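Local atomic coordinates of putative sugar binding protein (Geobacillus stearothermophilus, PDB entry 6GT9), a protein that binds galactose between its two lobes and probably serves as the extracellular sugar-recognition component of a three-component sensing system for galactan utilization. Residues 154-168 / 213-225. Numbering follows the deposited sequence.
Sequences ATVAIITGSLTAAHQ and DVNAFYGTSALDA. With GAL (beta-D-galactopyranose), chain E.
Gln168 OE1 accepts from Thr220 OG1 at 2.6 Å where neighbouring parallel strands, 154-160 and 216-219, run out toward the galactose in one Rossmann-like lobe of this periplasmic-binding-protein fold. His167, in the first turn of the helix after strand 154-160, donates from NE2 to galactose O3 at 3.2 Å, and Ala222 N, in the loop after strand 216-219, to the ring oxygen O5 at 2.9 Å; Glu38, Asp119 and Arg171 are among the residues that complete the site. Behind them, Gln168 ties the two loops together. Its chain bends at chi2 (-58°), and the amide folds back so that NE2 lies over the centre of the His167 ring, 3.5 Å above its plane, while donating to Thr220 O. OE1 also takes Gly161 N at 2.7 Å, from the opposite face of the amide to Thr220 OG1. Arg171 also binds Thr220 O, linking this shell to the sugar. Further back, the strands pair regularly from Ala157 N to Thr220 N, with Ile158 and Tyr218 side by side on one face and Ala157 against Phe217 on the other. Tyr218 stacks on Phe175 and gives its hydroxyl to Arg171 O. At the far end, Asn215 OD1 accepts from Thr155 N at 2.8 Å, the donor tilted 20° from the carbonyl plane.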
loop_
_atom_site.group_PDB
_atom_site.type_symbol
_atom_site.label_atom_id
_atom_site.label_comp_id
_atom_site.label_asym_id
_atom_site.label_seq_id
_atom_site.Cartn_x
_atom_site.Cartn_y
_atom_site.Cartn_z
ATOM N N ALA A 154 -5.043 -16.358 19.246
ATOM C CA ALA A 154 -4.228 -15.150 19.230
ATOM C C ALA A 154 -5.026 -13.975 19.766
ATOM O O ALA A 154 -6.228 -13.864 19.512
ATOM C CB ALA A 154 -3.727 -14.829 17.812
ATOM N N THR A 155 -4.338 -13.099 20.500
ATOM C CA THR A 155 -4.871 -11.821 20.944
ATOM C C THR A 155 -4.211 -10.752 20.074
ATOM O O THR A 155 -3.021 -10.460 20.240
ATOM C CB THR A 155 -4.594 -11.592 22.432
ATOM O OG1 THR A 155 -5.216 -12.637 23.198
ATOM C CG2 THR A 155 -5.151 -10.243 22.872
ATOM N N VAL A 156 -4.982 -10.175 19.153
ATOM C CA VAL A 156 -4.444 -9.451 18.006
ATOM C C VAL A 156 -4.624 -7.954 18.193
ATOM O O VAL A 156 -5.714 -7.489 18.545
ATOM C CB VAL A 156 -5.120 -9.902 16.700
ATOM C CG1 VAL A 156 -4.577 -9.111 15.527
ATOM C CG2 VAL A 156 -4.919 -11.400 16.497
ATOM N N ALA A 157 -3.568 -7.202 17.907
ATOM C CA ALA A 157 -3.658 -5.773 17.655
ATOM C C ALA A 157 -3.280 -5.492 16.209
ATOM O O ALA A 157 -2.430 -6.177 15.632
ATOM C CB ALA A 157 -2.746 -4.974 18.593
ATOM N N ILE A 158 -3.899 -4.454 15.645
ATOM C CA ILE A 158 -3.722 -4.067 14.250
ATOM C C ILE A 158 -3.149 -2.666 14.221
ATOM O O ILE A 158 -3.655 -1.766 14.903
ATOM C CB ILE A 158 -5.043 -4.101 13.461
ATOM C CG1 ILE A 158 -5.590 -5.520 13.399
ATOM C CG2 ILE A 158 -4.840 -3.505 12.040
ATOM C CD1 ILE A 158 -6.911 -5.650 12.629
ATOM N N ILE A 159 -2.083 -2.488 13.460
ATOM C CA ILE A 159 -1.598 -1.164 13.103
ATOM C C ILE A 159 -1.836 -0.979 11.607
ATOM O O ILE A 159 -1.424 -1.813 10.792
ATOM C CB ILE A 159 -0.130 -0.992 13.515
ATOM C CG1 ILE A 159 -0.048 -1.201 15.036
ATOM C CG2 ILE A 159 0.401 0.366 13.113
ATOM C CD1 ILE A 159 1.266 -0.926 15.632
ATOM N N THR A 160 -2.538 0.092 11.252
ATOM C CA THR A 160 -2.929 0.349 9.878
ATOM C C THR A 160 -2.456 1.746 9.487
ATOM O O THR A 160 -2.293 2.623 10.338
ATOM C CB THR A 160 -4.460 0.185 9.706
ATOM O OG1 THR A 160 -4.813 0.208 8.318
ATOM C CG2 THR A 160 -5.228 1.276 10.442
ATOM N N GLY A 161 -2.207 1.941 8.193
ATOM C CA GLY A 161 -1.713 3.237 7.739
ATOM C C GLY A 161 -2.649 4.383 8.078
ATOM O O GLY A 161 -2.208 5.454 8.502
ATOM N N SER A 162 -3.951 4.175 7.892
ATOM C CA SER A 162 -4.977 5.145 8.257
ATOM C C SER A 162 -6.322 4.444 8.189
ATOM O O SER A 162 -6.467 3.424 7.516
ATOM C CB SER A 162 -4.962 6.378 7.336
ATOM O OG SER A 162 -5.257 6.036 5.996
ATOM N N LEU A 163 -7.310 5.017 8.877
ATOM C CA LEU A 163 -8.656 4.457 8.891
ATOM C C LEU A 163 -9.500 4.901 7.708
ATOM O O LEU A 163 -10.592 4.356 7.509
ATOM C CB LEU A 163 -9.378 4.846 10.181
ATOM C CG LEU A 163 -8.721 4.306 11.443
ATOM C CD1 LEU A 163 -9.376 4.894 12.685
ATOM C CD2 LEU A 163 -8.782 2.789 11.452
ATOM N N THR A 164 -9.024 5.864 6.924
ATOM C CA THR A 164 -9.767 6.421 5.800
ATOM C C THR A 164 -9.283 5.924 4.444
ATOM O O THR A 164 -10.076 5.856 3.504
ATOM C CB THR A 164 -9.684 7.954 5.828
ATOM O OG1 THR A 164 -8.316 8.371 5.685
ATOM C CG2 THR A 164 -10.216 8.489 7.138
ATOM N N ALA A 165 -7.999 5.585 4.315
ATOM C CA ALA A 165 -7.474 5.142 3.025
ATOM C C ALA A 165 -8.073 3.804 2.613
ATOM O O ALA A 165 -8.137 2.852 3.400
ATOM C CB ALA A 165 -5.954 5.026 3.062
ATOM N N ALA A 166 -8.466 3.732 1.343
ATOM C CA ALA A 166 -9.248 2.609 0.853
ATOM C C ALA A 166 -8.466 1.301 0.908
ATOM O O ALA A 166 -9.031 0.263 1.258
ATOM C CB ALA A 166 -9.727 2.905 -0.574
ATOM N N HIS A 167 -7.174 1.315 0.556
ATOM C CA HIS A 167 -6.421 0.057 0.562
ATOM C C HIS A 167 -6.193 -0.444 1.980
ATOM O O HIS A 167 -6.199 -1.657 2.226
ATOM C CB HIS A 167 -5.085 0.195 -0.181
ATOM C CG HIS A 167 -4.153 1.242 0.357
ATOM N ND1 HIS A 167 -4.581 2.413 0.946
ATOM C CD2 HIS A 167 -2.802 1.333 0.291
ATOM C CE1 HIS A 167 -3.535 3.163 1.255
ATOM N NE2 HIS A 167 -2.443 2.532 0.864
ATOM N N GLN A 168 -6.008 0.479 2.921
ATOM C CA GLN A 168 -5.890 0.104 4.327
ATOM C C GLN A 168 -7.191 -0.487 4.842
ATOM O O GLN A 168 -7.187 -1.519 5.525
ATOM C CB GLN A 168 -5.480 1.326 5.154
ATOM C CG GLN A 168 -4.144 1.904 4.724
ATOM C CD GLN A 168 -3.032 0.878 4.822
ATOM O OE1 GLN A 168 -2.563 0.566 5.915
ATOM N NE2 GLN A 168 -2.621 0.327 3.679
ATOM N N ASP A 213 -2.157 -8.251 27.216
ATOM C CA ASP A 213 -2.450 -9.591 26.731
ATOM C C ASP A 213 -2.235 -9.750 25.222
ATOM O O ASP A 213 -2.277 -10.877 24.729
ATOM C CB ASP A 213 -3.887 -9.985 27.108
ATOM C CG ASP A 213 -4.928 -8.972 26.633
ATOM O OD1 ASP A 213 -4.563 -7.804 26.369
ATOM O OD2 ASP A 213 -6.120 -9.343 26.534
ATOM N N VAL A 214 -1.989 -8.660 24.485
ATOM C CA VAL A 214 -1.689 -8.772 23.059
ATOM C C VAL A 214 -0.455 -9.636 22.856
ATOM O O VAL A 214 0.599 -9.400 23.461
ATOM C CB VAL A 214 -1.489 -7.378 22.441
ATOM C CG1 VAL A 214 -0.856 -7.490 21.055
ATOM C CG2 VAL A 214 -2.803 -6.643 22.378
ATOM N N ASN A 215 -0.583 -10.655 22.008
ATOM C CA ASN A 215 0.555 -11.478 21.624
ATOM C C ASN A 215 0.664 -11.623 20.108
ATOM O O ASN A 215 1.444 -12.457 19.625
ATOM C CB ASN A 215 0.480 -12.861 22.303
ATOM C CG ASN A 215 -0.815 -13.614 21.990
ATOM O OD1 ASN A 215 -1.594 -13.221 21.113
ATOM N ND2 ASN A 215 -1.045 -14.714 22.709
ATOM N N ALA A 216 -0.088 -10.828 19.348
ATOM C CA ALA A 216 -0.032 -10.866 17.896
ATOM C C ALA A 216 -0.299 -9.473 17.331
ATOM O O ALA A 216 -1.223 -8.782 17.774
ATOM C CB ALA A 216 -1.039 -11.875 17.327
ATOM N N PHE A 217 0.510 -9.072 16.350
ATOM C CA PHE A 217 0.329 -7.810 15.638
ATOM C C PHE A 217 0.144 -8.071 14.152
ATOM O O PHE A 217 0.769 -8.974 13.591
ATOM C CB PHE A 217 1.527 -6.875 15.804
ATOM C CG PHE A 217 1.588 -6.174 17.131
ATOM C CD1 PHE A 217 2.220 -6.771 18.217
ATOM C CD2 PHE A 217 1.046 -4.906 17.286
ATOM C CE1 PHE A 217 2.310 -6.111 19.442
ATOM C CE2 PHE A 217 1.118 -4.240 18.526
ATOM C CZ PHE A 217 1.754 -4.847 19.598
ATOM N N TYR A 218 -0.700 -7.251 13.524
ATOM C CA TYR A 218 -0.921 -7.243 12.080
ATOM C C TYR A 218 -0.727 -5.814 11.591
ATOM O O TYR A 218 -1.481 -4.924 11.991
ATOM C CB TYR A 218 -2.330 -7.732 11.750
ATOM C CG TYR A 218 -2.808 -7.518 10.324
ATOM C CD1 TYR A 218 -1.981 -7.781 9.237
ATOM C CD2 TYR A 218 -4.111 -7.122 10.069
ATOM C CE1 TYR A 218 -2.425 -7.620 7.927
ATOM C CE2 TYR A 218 -4.571 -6.957 8.766
ATOM C CZ TYR A 218 -3.730 -7.222 7.699
ATOM O OH TYR A 218 -4.195 -7.066 6.410
ATOM N N GLY A 219 0.281 -5.593 10.753
ATOM C CA GLY A 219 0.520 -4.284 10.144
ATOM C C GLY A 219 0.078 -4.316 8.692
ATOM O O GLY A 219 0.304 -5.305 7.992
ATOM N N THR A 220 -0.572 -3.238 8.239
ATOM C CA THR A 220 -1.190 -3.266 6.918
ATOM C C THR A 220 -0.506 -2.366 5.905
ATOM O O THR A 220 -1.001 -2.252 4.780
ATOM C CB THR A 220 -2.679 -2.897 7.000
ATOM O OG1 THR A 220 -2.835 -1.519 7.379
ATOM C CG2 THR A 220 -3.390 -3.787 8.020
ATOM N N SER A 221 0.601 -1.719 6.266
ATOM C CA SER A 221 1.353 -0.912 5.317
ATOM C C SER A 221 2.837 -1.143 5.565
ATOM O O SER A 221 3.229 -1.794 6.536
ATOM C CB SER A 221 0.961 0.570 5.408
ATOM O OG SER A 221 1.380 1.164 6.629
ATOM N N ALA A 222 3.672 -0.579 4.685
ATOM C CA ALA A 222 5.021 -1.109 4.488
ATOM C C ALA A 222 5.945 -0.937 5.689
ATOM O O ALA A 222 6.911 -1.701 5.814
ATOM C CB ALA A 222 5.666 -0.465 3.265
ATOM N N LEU A 223 5.691 0.036 6.565
ATOM C CA LEU A 223 6.578 0.318 7.690
ATOM C C LEU A 223 5.999 -0.109 9.034
ATOM O O LEU A 223 6.679 0.021 10.062
ATOM C CB LEU A 223 6.914 1.819 7.717
ATOM C CG LEU A 223 7.543 2.321 6.415
ATOM C CD1 LEU A 223 7.638 3.848 6.376
ATOM C CD2 LEU A 223 8.913 1.686 6.193
ATOM N N ASP A 224 4.767 -0.615 9.057
ATOM C CA ASP A 224 4.098 -0.890 10.323
ATOM C C ASP A 224 4.806 -1.990 11.106
ATOM O O ASP A 224 5.100 -1.827 12.300
ATOM C CB ASP A 224 2.645 -1.271 10.061
ATOM C CG ASP A 224 1.854 -0.139 9.485
ATOM O OD1 ASP A 224 2.155 1.021 9.831
ATOM O OD2 ASP A 224 0.918 -0.404 8.705
ATOM N N ALA A 225 5.062 -3.131 10.461
ATOM C CA ALA A 225 5.667 -4.250 11.185
ATOM C C ALA A 225 7.098 -3.930 11.595
ATOM O O ALA A 225 7.604 -4.474 12.585
ATOM C CB ALA A 225 5.616 -5.512 10.328
HETATM C C1 GAL E . 2.183 -0.022 1.336
HETATM C C2 GAL E . 1.072 0.614 0.526
HETATM C C3 GAL E . 1.473 2.009 0.014
HETATM C C4 GAL E . 1.890 2.892 1.178
HETATM C C5 GAL E . 2.943 2.196 2.024
HETATM C C6 GAL E . 3.264 2.961 3.310
HETATM O O1 GAL E . 1.765 -1.287 1.810
HETATM O O2 GAL E . 0.740 -0.194 -0.613
HETATM O O3 GAL E . 0.369 2.633 -0.568
HETATM O O4 GAL E . 0.757 3.208 1.993
HETATM O O5 GAL E . 2.535 0.832 2.443
HETATM O O6 GAL E . 4.477 2.510 3.874
#